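Local coordinates for protein GCN5-related N-acetyltransferase (Anabaena variabilis, PDB 2OZG) that binds coenzyme A and probably transfers an acetyl group to an amine, perhaps that of an aminoglycoside, as a GCN5-related N-acetyltransferase, at residues L125-K128 with E132-G135. Residues are numbered along the deposited sequence; the frame is centred on the assembly and turned at random.
Sequences LYRK and EQAG. With COA (coenzyme A), chain C.
One carboxylate oxygen, Glu132 OE1, takes three N-H groups at once: two from Arg127 and one from the backbone of Gln133. Arg127 grips it side-on, NE at 3.0 Å and NH2 at 2.9 Å from Glu132 OE1, which sits at the guanidinium edge, almost in its plane. Both nitrogens come from the syn side, somewhat out of the carboxylate plane, and the two flat groups are turned 65° apart. The anti lone pair of Glu132 OE1 accepts Gln133 N at 2.8 Å, a straighter bond than the two from Arg127; with CG anti to the backbone N (chi1 -171°), the bend at chi2 (54°) brings OE1 beside this N-H. Gln133 CG lies 4.0 Å from Arg127 NH2, while Gln133 NE2 bonds Gln123 OE1 and Gln133 OE1 bonds Arg285 NH1. The Arg127-Glu132 salt bridge ties helix 123-128 to the start of strand 132-143 in the GNAT fold, where the helix also lines the coenzyme A site: the Tyr126 ring meets the cofactor's C3P at its edge, and Lys128 NZ makes a weak 3.3 Å hydrogen bond to the cofactor's phosphate oxygen O7A. Ala134 and Gly135 form a classic beta bulge opposite Trp286. An alanine in place of Glu132 would probably leave the Arg127 guanidinium without its counter-charge and Gln133 N without this acceptor. Arg127 NH1 hydrogen-bonds Leu273 O of the second subunit.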
# COMPACT_ATOMS: atom_id res chain seq x y z
N LEU A 125 -12.26 -17.63 25.99
CA LEU A 125 -11.66 -18.04 27.26
C LEU A 125 -12.27 -17.31 28.47
O LEU A 125 -12.76 -17.93 29.45
CB LEU A 125 -10.16 -17.77 27.21
CG LEU A 125 -9.40 -17.81 28.57
CD1 LEU A 125 -9.50 -19.19 29.10
CD2 LEU A 125 -7.95 -17.40 28.40
N TYR A 126 -12.23 -15.99 28.44
CA TYR A 126 -12.74 -15.23 29.58
C TYR A 126 -14.25 -15.32 29.80
O TYR A 126 -14.68 -15.29 30.91
CB TYR A 126 -12.23 -13.82 29.51
CG TYR A 126 -10.73 -13.81 29.47
CD1 TYR A 126 -9.99 -14.06 30.60
CD2 TYR A 126 -10.04 -13.51 28.28
CE1 TYR A 126 -8.60 -14.02 30.57
CE2 TYR A 126 -8.67 -13.49 28.23
CZ TYR A 126 -7.95 -13.74 29.37
OH TYR A 126 -6.62 -13.70 29.37
N ARG A 127 -15.04 -15.43 28.73
CA ARG A 127 -16.47 -15.65 28.87
C ARG A 127 -16.75 -16.99 29.55
O ARG A 127 -17.74 -17.11 30.28
CB ARG A 127 -17.16 -15.60 27.50
CG ARG A 127 -17.15 -14.21 26.91
CD ARG A 127 -17.70 -14.16 25.51
NE ARG A 127 -18.11 -12.81 25.14
CZ ARG A 127 -18.35 -12.43 23.89
NH1 ARG A 127 -18.12 -13.27 22.89
NH2 ARG A 127 -18.79 -11.21 23.63
N LYS A 128 -15.89 -18.00 29.34
CA LYS A 128 -16.05 -19.28 30.06
C LYS A 128 -15.97 -19.01 31.56
O LYS A 128 -16.56 -19.72 32.31
CB LYS A 128 -15.00 -20.35 29.71
CG LYS A 128 -15.22 -21.09 28.42
CD LYS A 128 -14.32 -22.33 28.28
CE LYS A 128 -14.83 -23.58 29.08
NZ LYS A 128 -16.08 -24.26 28.54
N GLU A 132 -17.33 -10.34 30.65
CA GLU A 132 -18.03 -9.91 29.45
C GLU A 132 -17.63 -8.53 29.02
O GLU A 132 -17.18 -7.74 29.81
CB GLU A 132 -19.56 -9.97 29.64
CG GLU A 132 -20.43 -9.74 28.35
CD GLU A 132 -20.05 -10.68 27.17
OE1 GLU A 132 -19.13 -10.32 26.41
OE2 GLU A 132 -20.68 -11.73 27.01
N GLN A 133 -17.80 -8.23 27.73
CA GLN A 133 -17.57 -6.87 27.25
C GLN A 133 -18.27 -5.91 28.16
O GLN A 133 -19.44 -6.09 28.50
CB GLN A 133 -18.09 -6.69 25.83
CG GLN A 133 -17.41 -7.62 24.83
CD GLN A 133 -17.78 -7.26 23.42
OE1 GLN A 133 -18.78 -6.58 23.22
NE2 GLN A 133 -16.94 -7.69 22.43
N ALA A 134 -17.56 -4.85 28.56
CA ALA A 134 -18.10 -3.97 29.54
C ALA A 134 -17.64 -2.52 29.43
O ALA A 134 -18.21 -1.66 30.10
CB ALA A 134 -17.76 -4.50 30.92
N GLY A 135 -16.64 -2.23 28.61
CA GLY A 135 -16.21 -0.85 28.44
C GLY A 135 -15.38 -0.71 27.21
O GLY A 135 -14.92 -1.71 26.62
N1A COA C . -8.68 -18.10 20.67
C2A COA C . -9.93 -18.38 21.08
N3A COA C . -10.18 -19.15 22.15
C4A COA C . -9.14 -19.67 22.85
C5A COA C . -7.83 -19.42 22.47
C6A COA C . -7.61 -18.60 21.33
N6A COA C . -6.39 -18.28 20.87
N7A COA C . -7.04 -20.08 23.35
C8A COA C . -7.84 -20.71 24.24
N9A COA C . -9.12 -20.45 23.93
C1B COA C . -10.37 -20.91 24.60
C2B COA C . -10.73 -22.34 24.22
O2B COA C . -11.49 -22.43 22.99
C3B COA C . -11.46 -22.84 25.46
O3B COA C . -12.89 -22.78 25.33
P3B COA C . -13.73 -24.13 24.96
O7A COA C . -13.78 -24.90 26.27
O8A COA C . -15.05 -23.57 24.42
O9A COA C . -12.91 -24.87 23.91
C4B COA C . -10.99 -21.95 26.62
O4B COA C . -10.28 -20.86 26.03
C5B COA C . -10.09 -22.71 27.60
O5B COA C . -8.88 -23.09 26.92
P1A COA C . -7.47 -23.37 27.68
O1A COA C . -7.64 -23.15 29.17
O2A COA C . -6.95 -24.72 27.19
O3A COA C . -6.52 -22.21 27.02
P2A COA C . -4.91 -22.37 26.76
O4A COA C . -4.33 -23.05 28.00
O5A COA C . -4.72 -23.05 25.41
O6A COA C . -4.42 -20.77 26.67
CBP COA C . -3.36 -18.66 25.67
CCP COA C . -3.47 -20.20 25.73
CDP COA C . -3.66 -18.16 27.08
CEP COA C . -4.54 -18.20 24.81
CAP COA C . -1.90 -18.25 25.16
OAP COA C . -1.02 -17.81 26.25
C9P COA C . -1.64 -17.27 23.99
O9P COA C . -1.70 -17.66 22.70
N8P COA C . -1.23 -16.00 24.14
C7P COA C . -0.99 -15.08 25.26
C6P COA C . -1.93 -13.94 24.90
C5P COA C . -3.20 -14.02 25.73
O5P COA C . -3.83 -15.07 25.83
N4P COA C . -3.62 -12.88 26.31
C3P COA C . -4.83 -12.72 27.12
C2P COA C . -4.77 -11.30 27.64
S1P COA C . -3.42 -11.12 28.89